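Local atomic coordinates of MaoC family protein (Mycobacterium tuberculosis H37Rv, PDB entry 3KHP), a protein that probably acts as a hydratase-dehydratase of the MaoC family, interconverting 3-hydroxyacyl and enoyl thioesters such as those of coenzyme A. Residues Ala241-Leu246 and Ala252-Ile257; Val274-Arg277 and Ala283-Arg286. One frame throughout, in Å; residues are numbered along the deposited sequence.

Contact 1 of 2, residues Ala241-Leu246 and Ala252-Ile257; sequences ALVAEL and ANITSI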
loop_
_atom_site.group_PDB
_atom_site.type_symbol
_atom_site.label_atom_id
_atom_site.label_comp_id
_atom_site.label_asym_id
_atom_site.label_seq_id
_atom_site.Cartn_x
_atom_site.Cartn_y
_atom_site.Cartn_z
ATOM N N ALA A 241 2.839 15.817 8.886
ATOM C CA ALA A 241 3.599 17.003 9.269
ATOM C C ALA A 241 2.985 17.651 10.528
ATOM O O ALA A 241 3.712 18.140 11.392
ATOM C CB ALA A 241 3.682 17.968 8.149
ATOM N N LEU A 242 1.664 17.624 10.659
ATOM C CA LEU A 242 1.044 18.304 11.787
ATOM C C LEU A 242 1.192 17.483 13.060
ATOM O O LEU A 242 1.436 18.027 14.121
ATOM C CB LEU A 242 -0.425 18.634 11.489
ATOM C CG LEU A 242 -0.602 19.540 10.268
ATOM C CD1 LEU A 242 -2.056 19.493 9.782
ATOM C CD2 LEU A 242 -0.146 21.007 10.521
ATOM N N VAL A 243 1.050 16.168 12.938
ATOM C CA VAL A 243 1.301 15.272 14.024
ATOM C C VAL A 243 2.708 15.439 14.602
ATOM O O VAL A 243 2.872 15.461 15.824
ATOM C CB VAL A 243 1.116 13.849 13.580
ATOM C CG1 VAL A 243 1.750 12.847 14.603
ATOM C CG2 VAL A 243 -0.353 13.592 13.395
ATOM N N ALA A 244 3.706 15.592 13.734
ATOM C CA ALA A 244 5.075 15.787 14.177
ATOM C C ALA A 244 5.270 17.148 14.869
ATOM O O ALA A 244 5.769 17.220 15.998
ATOM C CB ALA A 244 6.073 15.629 12.997
ATOM N N GLU A 245 4.905 18.212 14.182
ATOM C CA GLU A 245 5.244 19.554 14.637
ATOM C C GLU A 245 4.429 20.036 15.845
ATOM O O GLU A 245 4.992 20.658 16.724
ATOM C CB GLU A 245 5.036 20.563 13.518
ATOM C CG GLU A 245 5.135 22.022 14.009
ATOM C CD GLU A 245 6.510 22.354 14.592
ATOM O OE1 GLU A 245 7.478 21.661 14.258
ATOM O OE2 GLU A 245 6.634 23.316 15.360
ATOM N N LEU A 246 3.114 19.797 15.818
ATOM C CA LEU A 246 2.147 20.277 16.815
ATOM C C LEU A 246 1.722 19.207 17.782
ATOM O O LEU A 246 1.380 19.505 18.907
ATOM C CB LEU A 246 0.851 20.772 16.128
ATOM C CG LEU A 246 0.961 21.931 15.124
ATOM C CD1 LEU A 246 -0.380 22.175 14.392
ATOM C CD2 LEU A 246 1.488 23.202 15.831
ATOM N N ALA A 252 -2.852 10.832 18.698
ATOM C CA ALA A 252 -3.935 11.229 19.611
ATOM C C ALA A 252 -3.983 12.729 19.956
ATOM O O ALA A 252 -5.061 13.224 20.256
ATOM C CB ALA A 252 -3.850 10.420 20.915
ATOM N N ASN A 253 -2.841 13.425 19.938
ATOM C CA ASN A 253 -2.817 14.851 20.230
ATOM C C ASN A 253 -3.343 15.763 19.133
ATOM O O ASN A 253 -3.414 16.965 19.362
ATOM C CB ASN A 253 -1.406 15.336 20.584
ATOM C CG ASN A 253 -0.967 14.898 21.968
ATOM O OD1 ASN A 253 -1.744 14.300 22.740
ATOM N ND2 ASN A 253 0.294 15.177 22.287
ATOM N N ILE A 254 -3.653 15.224 17.948
ATOM C CA ILE A 254 -4.365 16.035 16.937
ATOM C C ILE A 254 -5.851 15.735 16.981
ATOM O O ILE A 254 -6.280 14.609 16.770
ATOM C CB ILE A 254 -3.855 15.858 15.497
ATOM C CG1 ILE A 254 -2.319 16.002 15.418
ATOM C CG2 ILE A 254 -4.496 16.928 14.578
ATOM C CD1 ILE A 254 -1.767 17.310 15.882
ATOM N N THR A 255 -6.633 16.768 17.269
ATOM C CA THR A 255 -8.081 16.640 17.466
ATOM C C THR A 255 -8.872 16.850 16.156
ATOM O O THR A 255 -9.732 16.029 15.802
ATOM C CB THR A 255 -8.538 17.640 18.530
ATOM O OG1 THR A 255 -7.882 17.310 19.758
ATOM C CG2 THR A 255 -10.055 17.545 18.762
ATOM N N SER A 256 -8.589 17.934 15.448
ATOM C CA SER A 256 -9.277 18.200 14.190
ATOM C C SER A 256 -8.297 18.739 13.159
ATOM O O SER A 256 -7.366 19.421 13.531
ATOM C CB SER A 256 -10.402 19.235 14.397
ATOM O OG SER A 256 -9.855 20.501 14.815
ATOM N N ILE A 257 -8.582 18.487 11.883
ATOM C CA ILE A 257 -7.848 19.054 10.745
ATOM C C ILE A 257 -8.823 19.345 9.594
ATOM O O ILE A 257 -9.608 18.492 9.228
ATOM C CB ILE A 257 -6.837 18.049 10.156
ATOM C CG1 ILE A 257 -5.873 17.526 11.227
ATOM C CG2 ILE A 257 -6.077 18.661 8.964
ATOM C CD1 ILE A 257 -5.122 16.230 10.796
HETATM O O HOH W 1 0.991 18.231 21.401
#
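Ile254 pushes its CG1-CD1 arm between Val243 and Leu246 of the 241-246 segment, and through it the central helix of a hot-dog fold meets the strand that follows it. In this fold, the one shared by MaoC-like proteins, an antiparallel sheet wraps round a long helix; here the end of that helix runs obliquely against strand 254-261, with local axes 10.0 Å apart at their closest and 143° between their directions. Spacing of that order leaves the joining to side chains. Ile254 has CG1 beside its own backbone N (chi1 -50°), which brings that carbon to 3.7 Å from Val243 CG2. The Val243 and Ile254 side chains cross at a slant, one branch of the valine doing the touching. Beyond it, Ile254 CD1 reaches the helix backbone, 3.7 Å from Leu242 O. That oxygen already accepts the helical bond from Leu246 N at 3.0 Å, so the methyl lies against a polar atom that already has a partner. Three residues further along the chain, past the bulge, Ile257 offers its short branch: CG2 stands anti to the backbone N and comes to 4.2 Å from Leu242 CD1. Between these two isoleucines, Thr255 and Ser256 both face Glu307 of strand 298-308 in a classic beta bulge, and both isoleucines direct their CB atoms to the helix. All the side chains that meet are buried. At the helix end the contact turns polar, where a water lies 2.8 Å from Leu246 O and accepts a weak bond from Asn253 ND2 at 3.3 Å.

Contact 2 of 2, residues Val274-Arg277 and Ala283-Arg286; sequences VIWR and AVFR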
loop_
_atom_site.group_PDB
_atom_site.type_symbol
_atom_site.label_atom_id
_atom_site.label_comp_id
_atom_site.label_asym_id
_atom_site.label_seq_id
_atom_site.Cartn_x
_atom_site.Cartn_y
_atom_site.Cartn_z
ATOM N N VAL A 274 3.364 24.641 5.853
ATOM C CA VAL A 274 3.702 25.833 6.605
ATOM C C VAL A 274 2.648 26.095 7.651
ATOM O O VAL A 274 1.465 26.130 7.364
ATOM C CB VAL A 274 3.873 27.087 5.698
ATOM C CG1 VAL A 274 5.221 27.047 5.052
ATOM C CG2 VAL A 274 2.762 27.207 4.647
ATOM N N ILE A 275 3.101 26.264 8.879
ATOM C CA ILE A 275 2.224 26.233 10.016
ATOM C C ILE A 275 2.406 27.523 10.829
ATOM O O ILE A 275 3.506 28.075 10.886
ATOM C CB ILE A 275 2.539 25.018 10.888
ATOM C CG1 ILE A 275 2.475 23.717 10.054
ATOM C CG2 ILE A 275 1.596 24.961 12.086
ATOM C CD1 ILE A 275 2.961 22.470 10.804
ATOM N N TRP A 276 1.317 27.985 11.445
ATOM C CA TRP A 276 1.328 29.149 12.317
ATOM C C TRP A 276 0.566 28.780 13.547
ATOM O O TRP A 276 -0.637 28.468 13.440
ATOM C CB TRP A 276 0.592 30.338 11.679
ATOM C CG TRP A 276 1.266 30.992 10.540
ATOM C CD1 TRP A 276 2.010 32.128 10.580
ATOM C CD2 TRP A 276 1.237 30.583 9.175
ATOM N NE1 TRP A 276 2.464 32.448 9.321
ATOM C CE2 TRP A 276 2.002 31.509 8.442
ATOM C CE3 TRP A 276 0.646 29.522 8.496
ATOM C CZ2 TRP A 276 2.189 31.398 7.077
ATOM C CZ3 TRP A 276 0.831 29.428 7.135
ATOM C CH2 TRP A 276 1.588 30.352 6.444
ATOM N N ARG A 277 1.233 28.805 14.706
ATOM C CA ARG A 277 0.545 28.641 15.987
ATOM C C ARG A 277 -0.213 29.926 16.294
ATOM O O ARG A 277 0.353 31.013 16.292
ATOM C CB ARG A 277 1.534 28.321 17.114
ATOM C CG ARG A 277 2.096 26.917 17.031
ATOM C CD ARG A 277 3.155 26.677 18.079
ATOM N NE ARG A 277 3.565 25.276 18.119
ATOM C CZ ARG A 277 4.563 24.770 17.404
ATOM N NH1 ARG A 277 5.268 25.545 16.585
ATOM N NH2 ARG A 277 4.861 23.483 17.514
ATOM N N ALA A 283 -4.010 26.058 15.410
ATOM C CA ALA A 283 -3.066 26.551 14.439
ATOM C C ALA A 283 -3.738 26.625 13.085
ATOM O O ALA A 283 -4.807 26.051 12.900
ATOM C CB ALA A 283 -1.848 25.633 14.383
ATOM N N VAL A 284 -3.077 27.307 12.150
ATOM C CA VAL A 284 -3.508 27.343 10.780
ATOM C C VAL A 284 -2.354 26.924 9.906
ATOM O O VAL A 284 -1.207 26.990 10.340
ATOM C CB VAL A 284 -4.054 28.748 10.362
ATOM C CG1 VAL A 284 -5.321 29.061 11.136
ATOM C CG2 VAL A 284 -3.001 29.855 10.551
ATOM N N PHE A 285 -2.646 26.490 8.684
ATOM C CA PHE A 285 -1.594 26.032 7.785
ATOM C C PHE A 285 -1.927 26.067 6.307
ATOM O O PHE A 285 -3.072 26.170 5.904
ATOM C CB PHE A 285 -1.150 24.599 8.163
ATOM C CG PHE A 285 -2.139 23.530 7.766
ATOM C CD1 PHE A 285 -1.999 22.854 6.557
ATOM C CD2 PHE A 285 -3.225 23.227 8.571
ATOM C CE1 PHE A 285 -2.907 21.863 6.180
ATOM C CE2 PHE A 285 -4.133 22.256 8.201
ATOM C CZ PHE A 285 -3.982 21.568 7.002
ATOM N N ARG A 286 -0.882 25.964 5.503
ATOM C CA ARG A 286 -1.009 25.629 4.104
ATOM C C ARG A 286 -0.015 24.556 3.773
ATOM O O ARG A 286 1.007 24.423 4.441
ATOM C CB ARG A 286 -0.701 26.814 3.211
ATOM C CG ARG A 286 -1.657 27.938 3.335
ATOM C CD ARG A 286 -1.470 28.963 2.190
ATOM N NE ARG A 286 -0.715 30.111 2.644
ATOM C CZ ARG A 286 -1.237 31.251 3.102
ATOM N NH1 ARG A 286 -2.549 31.451 3.167
ATOM N NH2 ARG A 286 -0.418 32.206 3.501
#
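Val274 and Arg286 form one of two hydrogen-bonded pairs in this antiparallel hairpin, whose short strand axes lie 4.7 Å apart and run 164° from one another. Val274 N gives to Arg286 O at 2.8 Å and Arg286 N returns to Val274 O; Trp276 and Val284 repeat the exchange, with Trp276 N 2.9 Å from Val284 O. Between and beyond them lie the non-hydrogen-bonded pairs Ile275-Phe285 and Arg277-Ala283, and at the first of these Phe285 CA makes a CA-H...O contact with Val274 O. Residues alternate between the two faces. On the face of Val274, Trp276, Val284 and Arg286, the indole of Trp276 leans across to the second strand: its CG sits beside the backbone N (chi1 -71°), its CB is 3.8 Å from Val284 CG2, and Val284 O lies in the ring plane, at the edge, 3.6 Å from CE3. The Arg286 chain bends at its third torsion and carries NH2 to 4.0 Å from Trp276 CH2, an oblique approach with guanidinium and ring planes 70° apart. Phe181 takes the cation-pi contact with Arg286 and meets the Trp276 ring edge-to-face. On the other face, Ile275 CG2 touches Ala283 CB, and Ile275 CG1 lies 4.2 Å from Phe285 CB. That face packs against helix 231-245, with Leu242 and Ala238 touching Phe285, while backbone hydrogen bonds between Ile275 and Ala188 and between Phe285 and Gly304 place the hairpin between strands 188-192 and 298-308.

In the fold
The two contacts follow one another along the chain, contact 1 closing before contact 2 opens, and their centres lie about 11 Å apart on the same side of the chain's centre. Both lie in the MaoC-like domain and reach the same antiparallel sheet, in which strand 298-308 separates strand 254-261 from the hairpin. Helix 231-245 and the turn after it unite them: Leu242 CD2 packs 3.4 Å from Ile275 CD1, and Leu246 lies against Ala283. In one of its two deposited conformers, Arg277 also touches Leu246 and its NH2 forms a 2.8 Å salt bridge with Glu245 OE2. The pair thus illustrates how a hot-dog domain is built, neighbouring strands joining by backbone bonds and the sheet gripping its helix through side chains.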